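PDB 5T3B: glycoside Hydrolase, which probably hydrolyses glycosidic bonds in polysaccharides, as a gut-bacterial member of glycoside hydrolase family 50, a family best known for beta-agarases. Local coordinates for residues I360-Y372 with A418-K430. Numbering follows the deposited sequence.
With EDO (1,2-ethanediol), chain H; EDO (1,2-ethanediol), chain P; EDO (1,2-ethanediol), chain E.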
loop_
_atom_site.group_PDB
_atom_site.type_symbol
_atom_site.label_atom_id
_atom_site.label_comp_id
_atom_site.label_asym_id
_atom_site.label_seq_id
_atom_site.Cartn_x
_atom_site.Cartn_y
_atom_site.Cartn_z
ATOM N N ILE A 360 3.035 0.633 3.110
ATOM C CA ILE A 360 4.307 1.008 2.471
ATOM C C ILE A 360 4.087 1.056 0.950
ATOM O O ILE A 360 3.682 0.056 0.369
ATOM C CB ILE A 360 5.430 0.048 2.848
ATOM C CG1 ILE A 360 5.660 0.116 4.422
ATOM C CG2 ILE A 360 6.683 0.329 2.043
ATOM C CD1 ILE A 360 6.652 -0.881 4.955
ATOM N N ASN A 361 4.396 2.204 0.345
ATOM C CA ASN A 361 4.488 2.298 -1.109
ATOM C C ASN A 361 5.894 1.870 -1.491
ATOM O O ASN A 361 6.817 2.428 -0.953
ATOM C CB ASN A 361 4.243 3.717 -1.570
ATOM C CG ASN A 361 2.822 4.245 -1.327
ATOM O OD1 ASN A 361 1.909 3.507 -1.017
ATOM N ND2 ASN A 361 2.630 5.503 -1.589
ATOM N N TYR A 362 6.067 0.912 -2.370
ATOM C CA TYR A 362 7.360 0.228 -2.570
ATOM C C TYR A 362 7.894 0.434 -3.965
ATOM O O TYR A 362 7.530 -0.280 -4.891
ATOM C CB TYR A 362 7.268 -1.250 -2.206
ATOM C CG TYR A 362 8.577 -1.874 -1.702
ATOM C CD1 TYR A 362 9.840 -1.351 -2.017
ATOM C CD2 TYR A 362 8.577 -3.006 -0.886
ATOM C CE1 TYR A 362 11.016 -1.924 -1.518
ATOM C CE2 TYR A 362 9.732 -3.583 -0.425
ATOM C CZ TYR A 362 10.950 -3.036 -0.739
ATOM O OH TYR A 362 12.077 -3.650 -0.237
ATOM N N TYR A 363 8.716 1.471 -4.114
ATOM C CA TYR A 363 9.301 1.882 -5.366
ATOM C C TYR A 363 10.818 1.792 -5.328
ATOM O O TYR A 363 11.459 1.692 -4.313
ATOM C CB TYR A 363 8.885 3.302 -5.667
ATOM C CG TYR A 363 7.410 3.464 -5.993
ATOM C CD1 TYR A 363 6.891 2.879 -7.125
ATOM C CD2 TYR A 363 6.536 4.094 -5.132
ATOM C CE1 TYR A 363 5.578 2.976 -7.447
ATOM C CE2 TYR A 363 5.203 4.256 -5.472
ATOM C CZ TYR A 363 4.718 3.659 -6.626
ATOM O OH TYR A 363 3.401 3.783 -6.990
ATOM N N SER A 364 11.346 1.809 -6.558
ATOM C CA SER A 364 12.771 1.973 -6.843
ATOM C C SER A 364 13.599 0.766 -6.616
ATOM O O SER A 364 14.851 0.852 -6.653
ATOM C CB SER A 364 13.356 3.205 -6.164
ATOM O OG SER A 364 12.591 4.375 -6.556
ATOM N N LYS A 365 12.942 -0.384 -6.400
ATOM C CA LYS A 365 13.613 -1.679 -6.235
ATOM C C LYS A 365 13.022 -2.691 -7.173
ATOM O O LYS A 365 11.796 -2.778 -7.357
ATOM C CB LYS A 365 13.516 -2.196 -4.804
ATOM C CG LYS A 365 14.273 -1.368 -3.780
ATOM C CD LYS A 365 15.793 -1.370 -3.888
ATOM C CE LYS A 365 16.366 -0.267 -3.001
ATOM N NZ LYS A 365 16.015 1.099 -3.494
ATOM N N TRP A 366 13.882 -3.455 -7.818
ATOM C CA TRP A 366 13.396 -4.525 -8.657
ATOM C C TRP A 366 12.803 -5.642 -7.798
ATOM O O TRP A 366 11.798 -6.274 -8.168
ATOM C CB TRP A 366 14.519 -5.026 -9.601
ATOM C CG TRP A 366 14.032 -6.047 -10.570
ATOM C CD1 TRP A 366 14.371 -7.374 -10.634
ATOM C CD2 TRP A 366 13.105 -5.813 -11.640
ATOM N NE1 TRP A 366 13.733 -7.966 -11.685
ATOM C CE2 TRP A 366 12.921 -7.033 -12.300
ATOM C CE3 TRP A 366 12.437 -4.686 -12.095
ATOM C CZ2 TRP A 366 12.097 -7.144 -13.422
ATOM C CZ3 TRP A 366 11.598 -4.813 -13.156
ATOM C CH2 TRP A 366 11.449 -6.025 -13.821
ATOM N N SER A 367 13.499 -5.970 -6.697
ATOM C CA SER A 367 13.104 -7.067 -5.828
ATOM C C SER A 367 12.766 -6.521 -4.435
ATOM O O SER A 367 13.512 -5.703 -3.877
ATOM C CB SER A 367 14.238 -8.057 -5.700
ATOM O OG SER A 367 14.702 -8.509 -6.943
ATOM N N PRO A 368 11.674 -7.008 -3.823
ATOM C CA PRO A 368 11.486 -6.735 -2.402
ATOM C C PRO A 368 12.704 -7.135 -1.586
ATOM O O PRO A 368 13.309 -8.157 -1.893
ATOM C CB PRO A 368 10.273 -7.587 -2.078
ATOM C CG PRO A 368 9.571 -7.723 -3.340
ATOM C CD PRO A 368 10.613 -7.857 -4.355
ATOM N N GLU A 369 13.092 -6.311 -0.614
ATOM C CA GLU A 369 14.356 -6.533 0.080
ATOM C C GLU A 369 14.079 -7.331 1.351
ATOM O O GLU A 369 13.596 -6.780 2.320
ATOM C CB GLU A 369 14.956 -5.175 0.402
ATOM C CG GLU A 369 15.315 -4.361 -0.829
ATOM C CD GLU A 369 15.395 -2.895 -0.545
ATOM O OE1 GLU A 369 14.320 -2.267 -0.304
ATOM O OE2 GLU A 369 16.523 -2.386 -0.521
ATOM N N LYS A 370 14.376 -8.624 1.312
ATOM C CA LYS A 370 13.975 -9.472 2.419
ATOM C C LYS A 370 14.656 -9.083 3.730
ATOM O O LYS A 370 14.037 -9.194 4.778
ATOM C CB LYS A 370 14.232 -10.953 2.028
ATOM C CG LYS A 370 13.788 -11.977 3.035
ATOM C CD LYS A 370 12.303 -11.897 3.299
ATOM C CE LYS A 370 11.733 -13.193 3.885
ATOM N NZ LYS A 370 12.407 -13.611 5.127
ATOM N N GLY A 371 15.884 -8.609 3.690
ATOM C CA GLY A 371 16.509 -8.141 4.918
ATOM C C GLY A 371 15.770 -6.975 5.552
ATOM O O GLY A 371 15.568 -6.940 6.758
ATOM N N TYR A 372 15.354 -6.018 4.737
ATOM C CA TYR A 372 14.555 -4.907 5.260
ATOM C C TYR A 372 13.162 -5.388 5.729
ATOM O O TYR A 372 12.674 -4.928 6.758
ATOM C CB TYR A 372 14.439 -3.729 4.284
ATOM C CG TYR A 372 15.683 -2.944 4.172
ATOM C CD1 TYR A 372 16.176 -2.213 5.237
ATOM C CD2 TYR A 372 16.388 -2.898 2.982
ATOM C CE1 TYR A 372 17.334 -1.458 5.103
ATOM C CE2 TYR A 372 17.593 -2.179 2.897
ATOM C CZ TYR A 372 18.033 -1.477 3.977
ATOM O OH TYR A 372 19.207 -0.705 3.908
ATOM N N ALA A 418 7.255 -8.827 -14.164
ATOM C CA ALA A 418 7.635 -7.989 -13.031
ATOM C C ALA A 418 6.622 -8.128 -11.890
ATOM O O ALA A 418 7.009 -8.100 -10.727
ATOM C CB ALA A 418 7.742 -6.567 -13.455
ATOM N N TYR A 419 5.336 -8.202 -12.211
ATOM C CA TYR A 419 4.324 -8.389 -11.183
ATOM C C TYR A 419 4.584 -9.704 -10.455
ATOM O O TYR A 419 4.553 -9.738 -9.213
ATOM C CB TYR A 419 2.907 -8.401 -11.800
ATOM C CG TYR A 419 1.807 -8.560 -10.812
ATOM C CD1 TYR A 419 1.334 -9.821 -10.450
ATOM C CD2 TYR A 419 1.163 -7.479 -10.283
ATOM C CE1 TYR A 419 0.300 -10.007 -9.574
ATOM C CE2 TYR A 419 0.116 -7.659 -9.384
ATOM C CZ TYR A 419 -0.339 -8.918 -9.048
ATOM O OH TYR A 419 -1.396 -8.989 -8.166
ATOM N N GLN A 420 4.813 -10.786 -11.201
ATOM C CA GLN A 420 5.105 -12.073 -10.565
ATOM C C GLN A 420 6.336 -12.001 -9.702
ATOM O O GLN A 420 6.332 -12.533 -8.572
ATOM C CB GLN A 420 5.199 -13.222 -11.567
ATOM C CG GLN A 420 3.942 -13.401 -12.364
ATOM C CD GLN A 420 3.871 -14.764 -13.026
ATOM O OE1 GLN A 420 4.898 -15.397 -13.245
ATOM N NE2 GLN A 420 2.667 -15.204 -13.325
ATOM N N HIS A 421 7.408 -11.408 -10.211
ATOM C CA HIS A 421 8.654 -11.343 -9.448
ATOM C C HIS A 421 8.434 -10.591 -8.118
ATOM O O HIS A 421 8.856 -11.020 -7.050
ATOM C CB HIS A 421 9.699 -10.634 -10.304
ATOM C CG HIS A 421 11.004 -10.422 -9.654
ATOM N ND1 HIS A 421 11.970 -11.368 -9.629
ATOM C CD2 HIS A 421 11.464 -9.391 -8.941
ATOM C CE1 HIS A 421 12.995 -10.910 -8.969
ATOM N NE2 HIS A 421 12.711 -9.721 -8.512
ATOM N N PHE A 422 7.789 -9.432 -8.214
ATOM C CA PHE A 422 7.662 -8.596 -7.016
ATOM C C PHE A 422 6.730 -9.284 -6.019
ATOM O O PHE A 422 7.056 -9.348 -4.800
ATOM C CB PHE A 422 7.163 -7.179 -7.391
ATOM C CG PHE A 422 7.546 -6.127 -6.402
ATOM C CD1 PHE A 422 8.814 -5.594 -6.434
ATOM C CD2 PHE A 422 6.684 -5.707 -5.427
ATOM C CE1 PHE A 422 9.249 -4.674 -5.504
ATOM C CE2 PHE A 422 7.112 -4.766 -4.488
ATOM C CZ PHE A 422 8.364 -4.250 -4.536
ATOM N N THR A 423 5.603 -9.801 -6.478
ATOM C CA THR A 423 4.660 -10.424 -5.583
ATOM C C THR A 423 5.207 -11.708 -4.970
ATOM O O THR A 423 4.932 -11.966 -3.796
ATOM C CB THR A 423 3.319 -10.651 -6.263
ATOM O OG1 THR A 423 3.438 -11.507 -7.403
ATOM C CG2 THR A 423 2.652 -9.318 -6.600
ATOM N N LEU A 424 5.962 -12.509 -5.714
ATOM C CA LEU A 424 6.579 -13.686 -5.088
ATOM C C LEU A 424 7.490 -13.272 -3.957
ATOM O O LEU A 424 7.539 -13.949 -2.921
ATOM C CB LEU A 424 7.292 -14.545 -6.117
ATOM C CG LEU A 424 6.422 -15.319 -7.079
ATOM C CD1 LEU A 424 7.186 -15.833 -8.269
ATOM C CD2 LEU A 424 5.706 -16.456 -6.373
ATOM N N GLY A 425 8.233 -12.197 -4.156
ATOM C CA GLY A 425 9.060 -11.685 -3.105
ATOM C C GLY A 425 8.307 -11.307 -1.860
ATOM O O GLY A 425 8.751 -11.541 -0.745
ATOM N N LEU A 426 7.134 -10.677 -2.061
ATOM C CA LEU A 426 6.262 -10.269 -0.944
ATOM C C LEU A 426 5.638 -11.503 -0.278
ATOM O O LEU A 426 5.460 -11.502 0.947
ATOM C CB LEU A 426 5.200 -9.337 -1.418
ATOM C CG LEU A 426 5.625 -8.015 -1.944
ATOM C CD1 LEU A 426 4.475 -7.162 -2.416
ATOM C CD2 LEU A 426 6.506 -7.259 -0.931
ATOM N N LEU A 427 5.273 -12.525 -1.048
ATOM C CA LEU A 427 4.665 -13.732 -0.489
ATOM C C LEU A 427 5.575 -14.392 0.514
ATOM O O LEU A 427 5.098 -15.073 1.414
ATOM C CB LEU A 427 4.198 -14.677 -1.584
ATOM C CG LEU A 427 2.971 -14.240 -2.353
ATOM C CD1 LEU A 427 2.830 -15.038 -3.650
ATOM C CD2 LEU A 427 1.725 -14.277 -1.528
ATOM N N GLU A 428 6.891 -14.279 0.320
ATOM C CA GLU A 428 7.811 -14.872 1.266
ATOM C C GLU A 428 7.897 -14.143 2.599
ATOM O O GLU A 428 8.409 -14.706 3.581
ATOM C CB GLU A 428 9.212 -14.973 0.656
ATOM C CG GLU A 428 9.299 -15.873 -0.530
ATOM C CD GLU A 428 10.701 -16.356 -0.803
ATOM O OE1 GLU A 428 11.224 -17.205 -0.037
ATOM O OE2 GLU A 428 11.248 -15.889 -1.785
ATOM N N ALA A 429 7.445 -12.917 2.643
ATOM C CA ALA A 429 7.463 -12.141 3.869
ATOM C C ALA A 429 6.238 -12.489 4.706
ATOM O O ALA A 429 5.105 -12.077 4.376
ATOM C CB ALA A 429 7.502 -10.635 3.585
ATOM N N LYS A 430 6.439 -13.183 5.817
ATOM C CA LYS A 430 5.339 -13.624 6.663
ATOM C C LYS A 430 4.629 -12.483 7.370
ATOM O O LYS A 430 3.496 -12.645 7.840
ATOM C CB LYS A 430 5.850 -14.605 7.691
ATOM C CG LYS A 430 6.338 -15.918 7.129
ATOM C CD LYS A 430 6.567 -16.950 8.240
ATOM C CE LYS A 430 7.655 -17.957 7.919
ATOM N NZ LYS A 430 7.782 -18.760 9.139
HETATM C C1 EDO H . 15.813 -10.095 -2.951
HETATM O O1 EDO H . 17.188 -9.898 -3.172
HETATM C C2 EDO H . 15.536 -10.822 -1.652
HETATM O O2 EDO H . 16.094 -9.998 -0.571
HETATM C C1 EDO P . 17.322 -11.551 -7.163
HETATM O O1 EDO P . 16.586 -10.707 -6.251
HETATM C C2 EDO P . 16.723 -11.417 -8.538
HETATM O O2 EDO P . 15.961 -12.564 -9.091
HETATM C C1 EDO E . 14.717 4.921 -1.603
HETATM O O1 EDO E . 15.203 3.769 -2.337
HETATM C C2 EDO E . 13.807 5.786 -2.501
HETATM O O2 EDO E . 12.554 5.029 -2.551
#
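P368 sets its CG over the centre of the F422 ring, 3.7 Å from the ring centroid and only 7° off the normal, a CH-pi contact. The same CG comes 3.3 Å from the carbonyl O of F422 and packs on CD2 of L426. G425 faces this CG too, and a CB there would run into the proline ring, so loop and helix come close here.

F422 also takes part in an edge-to-face pair. With its CG anti to the backbone N (chi1 -155°), the phenyl reaches away from the helix, and its CZ meets the face of Y362 3.7 Å from CG, the planes nearly perpendicular at 88°. The carbonyl O of W366 lies at the phenyl edge. Cut back to an alanine, F422 would probably leave P368 without its aromatic floor and the face of Y362 without its edge-on partner.

In the fold, 362-369 links strand 358-361 to helix 370-379, and 418-427 belongs to the helix before strand 432-437. Helix 412-427 packs on strand 385-394, which pairs in parallel with both 358-361 and 432-437, consistent with neighbouring beta-alpha units of the (beta/alpha)8 barrel known in family 50.

The second aromatic pair is an offset stack of the W366 five-membered ring on H421, centroids 4.5 Å apart. The far end of the indole reaches A418, CH2 to CB 3.8 Å, while NE1 hydrogen-bonds to T60.

Among polar contacts, S367 OG and H421 NE2 share a 2.8 Å hydrogen bond lying in the imidazole plane, and an ethanediol also bonds to that OG. At the far end of the tyrosine, Y362 OH accepts from E369 N and donates to E369 OE1 at 2.6 Å, pinning the ring. Toward the C-terminal end of helix 412-427, K370 lays its CE near E428 O, its NZ pairing with D374 while E428 turns to S36 and R61.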